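Local coordinates for esterase (Staphylococcus aureus subsp. aureus USA300_TCH1516, PDB 3D7R), which is a putative esterase of the alpha/beta hydrolase fold that probably hydrolyses ester bonds of a substrate not yet identified, at residues Q151-Y154 and D155-V158; L179-V182 and Q183-D187; H115-L118 and L119-T123. All coordinates share one frame; numbering follows the deposited sequence.

Interaction 1 of 3, residues Q151-Y154 and D155-V158; sequences QRVY and DQLV. With NA (sodium ion), chain E.
Gln-151 and Asp-155 are joined twice, through backbone and side chain. The shorter link is the helical bond from Asp-155 N to Gln-151 O, at 2.8 Å. The second runs from Gln-151 NE2 to Asp-155 OD1, at 2.9 Å. The donor reaches the syn side of OD1 but stands 31° out of the carboxylate plane. OD1 itself lies close to the plane of the amide. A weak bond from the same NE2 to Asp-155 OD2, 3.4 Å long, completes a lopsided fork. Gln-151 bends at chi2 (67°), which brings its amide alongside the Asp-155 carboxylate one turn on.

Tyr-154 and Val-158 make the apolar pair. Val-158 CG2 sits over one ring face, 3.8 Å from the ring centroid, in a CH-pi contact displaced toward CZ and CE2. The phenol OH of Tyr-154 bonds to the backbone O of Pro-191, outside this turn. Val-153 and Leu-157 turn to the beta sheet, where both touch Leu-100 and Val-131.

Gln-156 extends from the helix to a sodium ion. Its OE1 binds the metal at 2.3 Å, while its NE2 donates to a water at 3.0 Å. That water is also a sodium ligand, at 2.9 Å, so both ends of the amide are held and its rotation is fixed. Val-153 CG2 lies beside OE1, 3.8 Å away.

The turn belongs to helix 143-161 of the alpha/beta hydrolase fold, which lies on the central sheet. Regular i to i+4 backbone bonds run beneath all of these groups. The turn thus has distinct polar and apolar sides. The side-chain N-H of Gln-151 probably stabilises the negative charge of the Asp-155 carboxylate without cancelling it. The sodium probably draws charge from the Gln-156 carbonyl and makes its NH2 a stronger donor to the water.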
loop_
_atom_site.group_PDB
_atom_site.type_symbol
_atom_site.label_atom_id
_atom_site.label_comp_id
_atom_site.label_asym_id
_atom_site.label_seq_id
_atom_site.Cartn_x
_atom_site.Cartn_y
_atom_site.Cartn_z
ATOM N N GLN A 151 -9.826 3.974 -9.145
ATOM C CA GLN A 151 -11.127 4.655 -9.203
ATOM C C GLN A 151 -12.256 3.714 -9.634
ATOM O O GLN A 151 -13.322 3.690 -9.011
ATOM C CB GLN A 151 -11.064 5.858 -10.169
ATOM C CG GLN A 151 -12.317 6.760 -10.132
ATOM C CD GLN A 151 -12.458 7.493 -8.790
ATOM O OE1 GLN A 151 -11.534 8.185 -8.348
ATOM N NE2 GLN A 151 -13.621 7.351 -8.143
ATOM N N ARG A 152 -12.024 2.949 -10.704
ATOM C CA ARG A 152 -13.053 2.067 -11.231
ATOM C C ARG A 152 -13.444 0.999 -10.205
ATOM O O ARG A 152 -14.633 0.759 -10.015
ATOM C CB ARG A 152 -12.615 1.401 -12.544
ATOM C CG ARG A 152 -12.561 2.387 -13.737
ATOM C CD ARG A 152 -12.103 1.701 -15.046
ATOM N NE ARG A 152 -10.941 2.388 -15.641
ATOM C CZ ARG A 152 -9.742 1.831 -15.853
ATOM N NH1 ARG A 152 -9.503 0.549 -15.564
ATOM N NH2 ARG A 152 -8.775 2.567 -16.385
ATOM N N VAL A 153 -12.467 0.366 -9.545
ATOM C CA VAL A 153 -12.817 -0.662 -8.543
ATOM C C VAL A 153 -13.459 -0.021 -7.313
ATOM O O VAL A 153 -14.421 -0.551 -6.770
ATOM C CB VAL A 153 -11.648 -1.639 -8.176
ATOM C CG1 VAL A 153 -10.503 -0.931 -7.491
ATOM C CG2 VAL A 153 -12.159 -2.836 -7.311
ATOM N N TYR A 154 -12.962 1.143 -6.902
ATOM C CA TYR A 154 -13.587 1.865 -5.786
ATOM C C TYR A 154 -15.052 2.175 -6.076
ATOM O O TYR A 154 -15.916 1.940 -5.246
ATOM C CB TYR A 154 -12.817 3.137 -5.435
ATOM C CG TYR A 154 -13.444 3.944 -4.296
ATOM C CD1 TYR A 154 -13.284 3.551 -2.969
ATOM C CD2 TYR A 154 -14.172 5.112 -4.555
ATOM C CE1 TYR A 154 -13.848 4.276 -1.924
ATOM C CE2 TYR A 154 -14.755 5.864 -3.497
ATOM C CZ TYR A 154 -14.588 5.434 -2.193
ATOM O OH TYR A 154 -15.135 6.170 -1.150
ATOM N N ASP A 155 -15.324 2.689 -7.263
ATOM C CA ASP A 155 -16.695 2.977 -7.683
ATOM C C ASP A 155 -17.579 1.734 -7.655
ATOM O O ASP A 155 -18.712 1.790 -7.170
ATOM C CB ASP A 155 -16.693 3.634 -9.067
ATOM C CG ASP A 155 -16.127 5.065 -9.025
ATOM O OD1 ASP A 155 -15.980 5.610 -7.921
ATOM O OD2 ASP A 155 -15.833 5.638 -10.086
ATOM N N GLN A 156 -17.052 0.625 -8.181
ATOM C CA GLN A 156 -17.723 -0.687 -8.112
ATOM C C GLN A 156 -18.159 -1.032 -6.679
ATOM O O GLN A 156 -19.324 -1.301 -6.446
ATOM C CB GLN A 156 -16.815 -1.796 -8.674
ATOM C CG GLN A 156 -17.452 -3.185 -8.683
ATOM C CD GLN A 156 -16.498 -4.300 -9.138
ATOM O OE1 GLN A 156 -15.293 -4.318 -8.795
ATOM N NE2 GLN A 156 -17.043 -5.264 -9.891
ATOM N N LEU A 157 -17.217 -1.021 -5.735
ATOM C CA LEU A 157 -17.486 -1.327 -4.316
ATOM C C LEU A 157 -18.504 -0.375 -3.651
ATOM O O LEU A 157 -19.440 -0.817 -2.980
ATOM C CB LEU A 157 -16.164 -1.332 -3.529
ATOM C CG LEU A 157 -15.096 -2.335 -4.003
ATOM C CD1 LEU A 157 -13.851 -2.308 -3.074
ATOM C CD2 LEU A 157 -15.658 -3.752 -4.086
ATOM N N VAL A 158 -18.350 0.925 -3.872
ATOM C CA VAL A 158 -19.306 1.907 -3.348
ATOM C C VAL A 158 -20.740 1.619 -3.859
ATOM O O VAL A 158 -21.721 1.776 -3.120
ATOM C CB VAL A 158 -18.868 3.351 -3.704
ATOM C CG1 VAL A 158 -20.026 4.367 -3.483
ATOM C CG2 VAL A 158 -17.649 3.747 -2.887
HETATM NA NA NA E . -14.568 -6.503 -8.580
HETATM O O HOH W 1 -15.752 -7.721 -10.896
#

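Interaction 2 of 3, residues L179-V182 and Q183-D187; sequences LSFV and QSLLD
Helix 173-187 is the crossover of the beta-alpha-beta unit between strands 166-171 and 195-199, and within it Phe-181 and Leu-185 pack against each other one turn apart. Leu-185 CG lies over one face of the Phe-181 ring, 4.2 Å from the centroid and 19° off the ring normal. This is a CH-pi contact displaced toward the rim. Both methyls lie on the same face, above the rim: Leu-185 CD1 meets Phe-181 CE2 at 3.7 Å, and Leu-185 CD2 meets Phe-181 CZ at 3.8 Å. Phe-181 CG is anti to its own backbone N (chi1 171°), which tips the ring along the helix under the leucine.

Leu-179 and Gln-183 form a second pair. The flat amide of Gln-183 lies against the isobutyl group, with NE2 3.7 Å from Leu-179 CG. Its buried NE2 is satisfied by the backbone O atoms of Thr-252 and Pro-248. Backbone bonds join each residue of 179-182 to the one four places on.

Val-182 and Leu-179 touch Leu-196 of the following strand, whereas Phe-181 faces helix 143-161. The arrangement is consistent with the helix that follows the nucleophile elbow in alpha/beta hydrolases.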
loop_
_atom_site.group_PDB
_atom_site.type_symbol
_atom_site.label_atom_id
_atom_site.label_comp_id
_atom_site.label_asym_id
_atom_site.label_seq_id
_atom_site.Cartn_x
_atom_site.Cartn_y
_atom_site.Cartn_z
ATOM N N LEU A 179 -3.342 6.691 0.062
ATOM C CA LEU A 179 -3.528 8.078 0.532
ATOM C C LEU A 179 -3.782 9.045 -0.639
ATOM O O LEU A 179 -4.716 9.854 -0.594
ATOM C CB LEU A 179 -2.340 8.561 1.394
ATOM C CG LEU A 179 -2.361 10.045 1.807
ATOM C CD1 LEU A 179 -3.599 10.422 2.619
ATOM C CD2 LEU A 179 -1.114 10.446 2.578
ATOM N N SER A 180 -2.934 8.986 -1.665
ATOM C CA SER A 180 -3.108 9.831 -2.847
ATOM C C SER A 180 -4.496 9.644 -3.503
ATOM O O SER A 180 -5.133 10.613 -3.943
ATOM C CB SER A 180 -1.982 9.553 -3.847
ATOM O OG SER A 180 -2.229 10.208 -5.069
ATOM N N PHE A 181 -4.970 8.406 -3.557
ATOM C CA PHE A 181 -6.290 8.126 -4.126
ATOM C C PHE A 181 -7.427 8.732 -3.278
ATOM O O PHE A 181 -8.364 9.312 -3.807
ATOM C CB PHE A 181 -6.494 6.616 -4.355
ATOM C CG PHE A 181 -7.920 6.254 -4.745
ATOM C CD1 PHE A 181 -8.425 6.614 -5.988
ATOM C CD2 PHE A 181 -8.754 5.574 -3.846
ATOM C CE1 PHE A 181 -9.749 6.322 -6.336
ATOM C CE2 PHE A 181 -10.081 5.260 -4.198
ATOM C CZ PHE A 181 -10.565 5.629 -5.434
ATOM N N VAL A 182 -7.344 8.609 -1.957
ATOM C CA VAL A 182 -8.374 9.206 -1.087
ATOM C C VAL A 182 -8.325 10.744 -1.178
ATOM O O VAL A 182 -9.358 11.414 -1.135
ATOM C CB VAL A 182 -8.244 8.680 0.369
ATOM C CG1 VAL A 182 -9.166 9.455 1.321
ATOM C CG2 VAL A 182 -8.531 7.153 0.394
ATOM N N GLN A 183 -7.123 11.289 -1.327
ATOM C CA GLN A 183 -6.939 12.724 -1.541
ATOM C C GLN A 183 -7.584 13.170 -2.857
ATOM O O GLN A 183 -8.196 14.246 -2.931
ATOM C CB GLN A 183 -5.451 13.077 -1.516
ATOM C CG GLN A 183 -4.816 13.051 -0.125
ATOM C CD GLN A 183 -3.286 13.172 -0.142
ATOM O OE1 GLN A 183 -2.638 12.815 -1.121
ATOM N NE2 GLN A 183 -2.712 13.665 0.956
ATOM N N SER A 184 -7.459 12.338 -3.888
ATOM C CA SER A 184 -8.170 12.562 -5.149
ATOM C C SER A 184 -9.696 12.588 -4.976
ATOM O O SER A 184 -10.375 13.496 -5.485
ATOM C CB SER A 184 -7.768 11.510 -6.178
ATOM O OG SER A 184 -8.488 11.698 -7.384
ATOM N N LEU A 185 -10.228 11.616 -4.247
ATOM C CA LEU A 185 -11.660 11.589 -3.934
ATOM C C LEU A 185 -12.089 12.885 -3.234
ATOM O O LEU A 185 -13.094 13.503 -3.603
ATOM C CB LEU A 185 -11.992 10.393 -3.029
ATOM C CG LEU A 185 -11.776 8.978 -3.581
ATOM C CD1 LEU A 185 -12.003 7.943 -2.482
ATOM C CD2 LEU A 185 -12.680 8.684 -4.755
ATOM N N LEU A 186 -11.318 13.271 -2.216
ATOM C CA LEU A 186 -11.557 14.496 -1.450
ATOM C C LEU A 186 -11.510 15.780 -2.325
ATOM O O LEU A 186 -12.400 16.636 -2.236
ATOM C CB LEU A 186 -10.523 14.566 -0.308
ATOM C CG LEU A 186 -10.501 15.780 0.617
ATOM C CD1 LEU A 186 -11.879 15.982 1.247
ATOM C CD2 LEU A 186 -9.427 15.575 1.682
ATOM N N ASP A 187 -10.464 15.922 -3.138
ATOM C CA ASP A 187 -10.327 17.057 -4.067
ATOM C C ASP A 187 -11.465 17.090 -5.096
ATOM O O ASP A 187 -11.849 18.164 -5.602
ATOM C CB ASP A 187 -8.985 16.989 -4.807
ATOM C CG ASP A 187 -7.761 17.174 -3.861
ATOM O OD1 ASP A 187 -7.919 17.692 -2.731
ATOM O OD2 ASP A 187 -6.641 16.786 -4.256
#

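Interaction 3 of 3, residues H115-L118 and L119-T123; sequences HWRL and LDKIT
Leu-118 and Ile-122 supply the main apolar contact of this turn of helix 113-126, the crossover of the beta-alpha-beta unit between strands 98-102 and 129-133. Their CD1 methyls meet at 3.8 Å, and Ile-122 CD1 also reaches Leu-118 CG. With chi1 of Leu-118 near 180° (173°), the side chain runs beside its own carbonyl and sets CD1 against the isoleucine. Leu-119 packs differently. Its CD1 lies back over the preceding turn, 3.3 Å from His-115 O. Leu-119 packs on strands 129-133 and 98-102, and Ile-122 on Ile-99 of the latter, while Leu-118 also touches Ile-311 of helix 305-318.

The backbone bonds are regular. Leu-119, Asp-120, Lys-121 and Ile-122 each donate to the carbonyl four residues earlier. Leu-119 O accepts twice, from Thr-123 N at 2.9 Å and from Thr-123 OG1 at 2.8 Å. These donors come from opposite faces of the carbonyl plane. The buried hydroxyl is thereby satisfied inside the helix. The Asp-120 carboxylate accepts from the backbone N atoms of Lys-73 and Ala-74. His-115 NE2 bonds to Asp-171 OD2.

The charged pair is Arg-117 and Lys-121. Their side chains run side by side in the same direction. Lys-121 NZ comes to the edge of the guanidinium, near its plane, 3.7 Å from Arg-117 NE. Bends at chi2 and chi4 of Lys-121 curl the amine back toward the arginine.

Two cationic groups this close would be expected to disfavour each other. The proximity probably lowers the proton affinity of the Lys-121 amine.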
loop_
_atom_site.group_PDB
_atom_site.type_symbol
_atom_site.label_atom_id
_atom_site.label_comp_id
_atom_site.label_asym_id
_atom_site.label_seq_id
_atom_site.Cartn_x
_atom_site.Cartn_y
_atom_site.Cartn_z
ATOM N N HIS A 115 1.927 -11.171 0.513
ATOM C CA HIS A 115 0.747 -10.308 0.427
ATOM C C HIS A 115 -0.512 -11.167 0.440
ATOM O O HIS A 115 -1.484 -10.830 1.099
ATOM C CB HIS A 115 0.744 -9.448 -0.843
ATOM C CG HIS A 115 1.581 -8.203 -0.762
ATOM N ND1 HIS A 115 2.560 -7.905 -1.690
ATOM C CD2 HIS A 115 1.557 -7.163 0.104
ATOM C CE1 HIS A 115 3.125 -6.750 -1.378
ATOM N NE2 HIS A 115 2.527 -6.275 -0.298
ATOM N N TRP A 116 -0.498 -12.273 -0.302
ATOM C CA TRP A 116 -1.638 -13.184 -0.295
ATOM C C TRP A 116 -1.939 -13.628 1.125
ATOM O O TRP A 116 -3.089 -13.607 1.581
ATOM C CB TRP A 116 -1.349 -14.383 -1.200
ATOM C CG TRP A 116 -1.620 -14.030 -2.629
ATOM C CD1 TRP A 116 -0.815 -13.310 -3.483
ATOM C CD2 TRP A 116 -2.810 -14.327 -3.357
ATOM N NE1 TRP A 116 -1.434 -13.177 -4.704
ATOM C CE2 TRP A 116 -2.664 -13.776 -4.648
ATOM C CE3 TRP A 116 -3.980 -15.014 -3.047
ATOM C CZ2 TRP A 116 -3.649 -13.902 -5.627
ATOM C CZ3 TRP A 116 -4.967 -15.116 -4.014
ATOM C CH2 TRP A 116 -4.793 -14.567 -5.289
ATOM N N ARG A 117 -0.879 -13.978 1.838
ATOM C CA ARG A 117 -1.015 -14.497 3.190
ATOM C C ARG A 117 -1.511 -13.418 4.168
ATOM O O ARG A 117 -2.386 -13.683 4.995
ATOM C CB ARG A 117 0.315 -15.094 3.618
ATOM C CG ARG A 117 0.294 -15.745 4.948
ATOM C CD ARG A 117 1.541 -16.562 5.103
ATOM N NE ARG A 117 1.525 -17.132 6.424
ATOM C CZ ARG A 117 2.586 -17.632 7.040
ATOM N NH1 ARG A 117 3.778 -17.628 6.427
ATOM N NH2 ARG A 117 2.437 -18.119 8.269
ATOM N N LEU A 118 -0.970 -12.204 4.052
ATOM C CA LEU A 118 -1.405 -11.080 4.883
ATOM C C LEU A 118 -2.895 -10.773 4.684
ATOM O O LEU A 118 -3.624 -10.568 5.643
ATOM C CB LEU A 118 -0.570 -9.822 4.574
ATOM C CG LEU A 118 -0.996 -8.489 5.228
ATOM C CD1 LEU A 118 -1.041 -8.585 6.781
ATOM C CD2 LEU A 118 -0.088 -7.317 4.785
ATOM N N LEU A 119 -3.321 -10.702 3.425
ATOM C CA LEU A 119 -4.712 -10.397 3.097
ATOM C C LEU A 119 -5.681 -11.462 3.621
ATOM O O LEU A 119 -6.760 -11.151 4.133
ATOM C CB LEU A 119 -4.856 -10.177 1.590
ATOM C CG LEU A 119 -4.628 -8.707 1.156
ATOM C CD1 LEU A 119 -3.296 -8.135 1.633
ATOM C CD2 LEU A 119 -4.733 -8.592 -0.347
ATOM N N ASP A 120 -5.288 -12.720 3.488
ATOM C CA ASP A 120 -6.047 -13.818 4.073
ATOM C C ASP A 120 -6.258 -13.597 5.573
ATOM O O ASP A 120 -7.399 -13.622 6.045
ATOM C CB ASP A 120 -5.344 -15.151 3.803
ATOM C CG ASP A 120 -6.224 -16.339 4.098
ATOM O OD1 ASP A 120 -7.419 -16.305 3.750
ATOM O OD2 ASP A 120 -5.723 -17.316 4.672
ATOM N N LYS A 121 -5.169 -13.326 6.304
ATOM C CA LYS A 121 -5.248 -13.048 7.743
ATOM C C LYS A 121 -6.141 -11.864 8.085
ATOM O O LYS A 121 -6.916 -11.943 9.035
ATOM C CB LYS A 121 -3.861 -12.812 8.366
ATOM C CG LYS A 121 -2.881 -13.983 8.207
ATOM C CD LYS A 121 -2.160 -14.272 9.515
ATOM C CE LYS A 121 -0.975 -15.207 9.303
ATOM N NZ LYS A 121 -1.303 -16.540 8.734
ATOM N N ILE A 122 -6.015 -10.767 7.331
ATOM C CA ILE A 122 -6.832 -9.580 7.592
ATOM C C ILE A 122 -8.318 -9.895 7.370
ATOM O O ILE A 122 -9.191 -9.431 8.136
ATOM C CB ILE A 122 -6.400 -8.373 6.695
ATOM C CG1 ILE A 122 -5.032 -7.823 7.140
ATOM C CG2 ILE A 122 -7.444 -7.241 6.747
ATOM C CD1 ILE A 122 -4.363 -6.952 6.088
ATOM N N THR A 123 -8.604 -10.651 6.302
ATOM C CA THR A 123 -9.977 -11.078 6.030
ATOM C C THR A 123 -10.546 -11.826 7.241
ATOM O O THR A 123 -11.630 -11.519 7.721
ATOM C CB THR A 123 -10.054 -12.010 4.787
ATOM O OG1 THR A 123 -9.474 -11.354 3.655
ATOM C CG2 THR A 123 -11.530 -12.414 4.465
#

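How the interactions relate
From the N terminus the order is interaction 3 (115-123), interaction 1 (151-158), then interaction 2 (179-187). Each lies within a single helix, so none closes a long loop, and they follow in series without nesting or crossing. Helices 113-126 and 143-161 pack against the central sheet from opposite faces, and both touch strands 98-102 and 129-133. Helix 173-187 lies beside 143-161. Interactions 1 and 2 therefore touch: the rings of Tyr-154 and Phe-181 meet edge-to-face, and Tyr-154 CE2 is 3.6 Å from Leu-185 CD1. Interaction 3 stays separate, its nearest atoms about 11 Å from interaction 1 and about 14 Å from interaction 2.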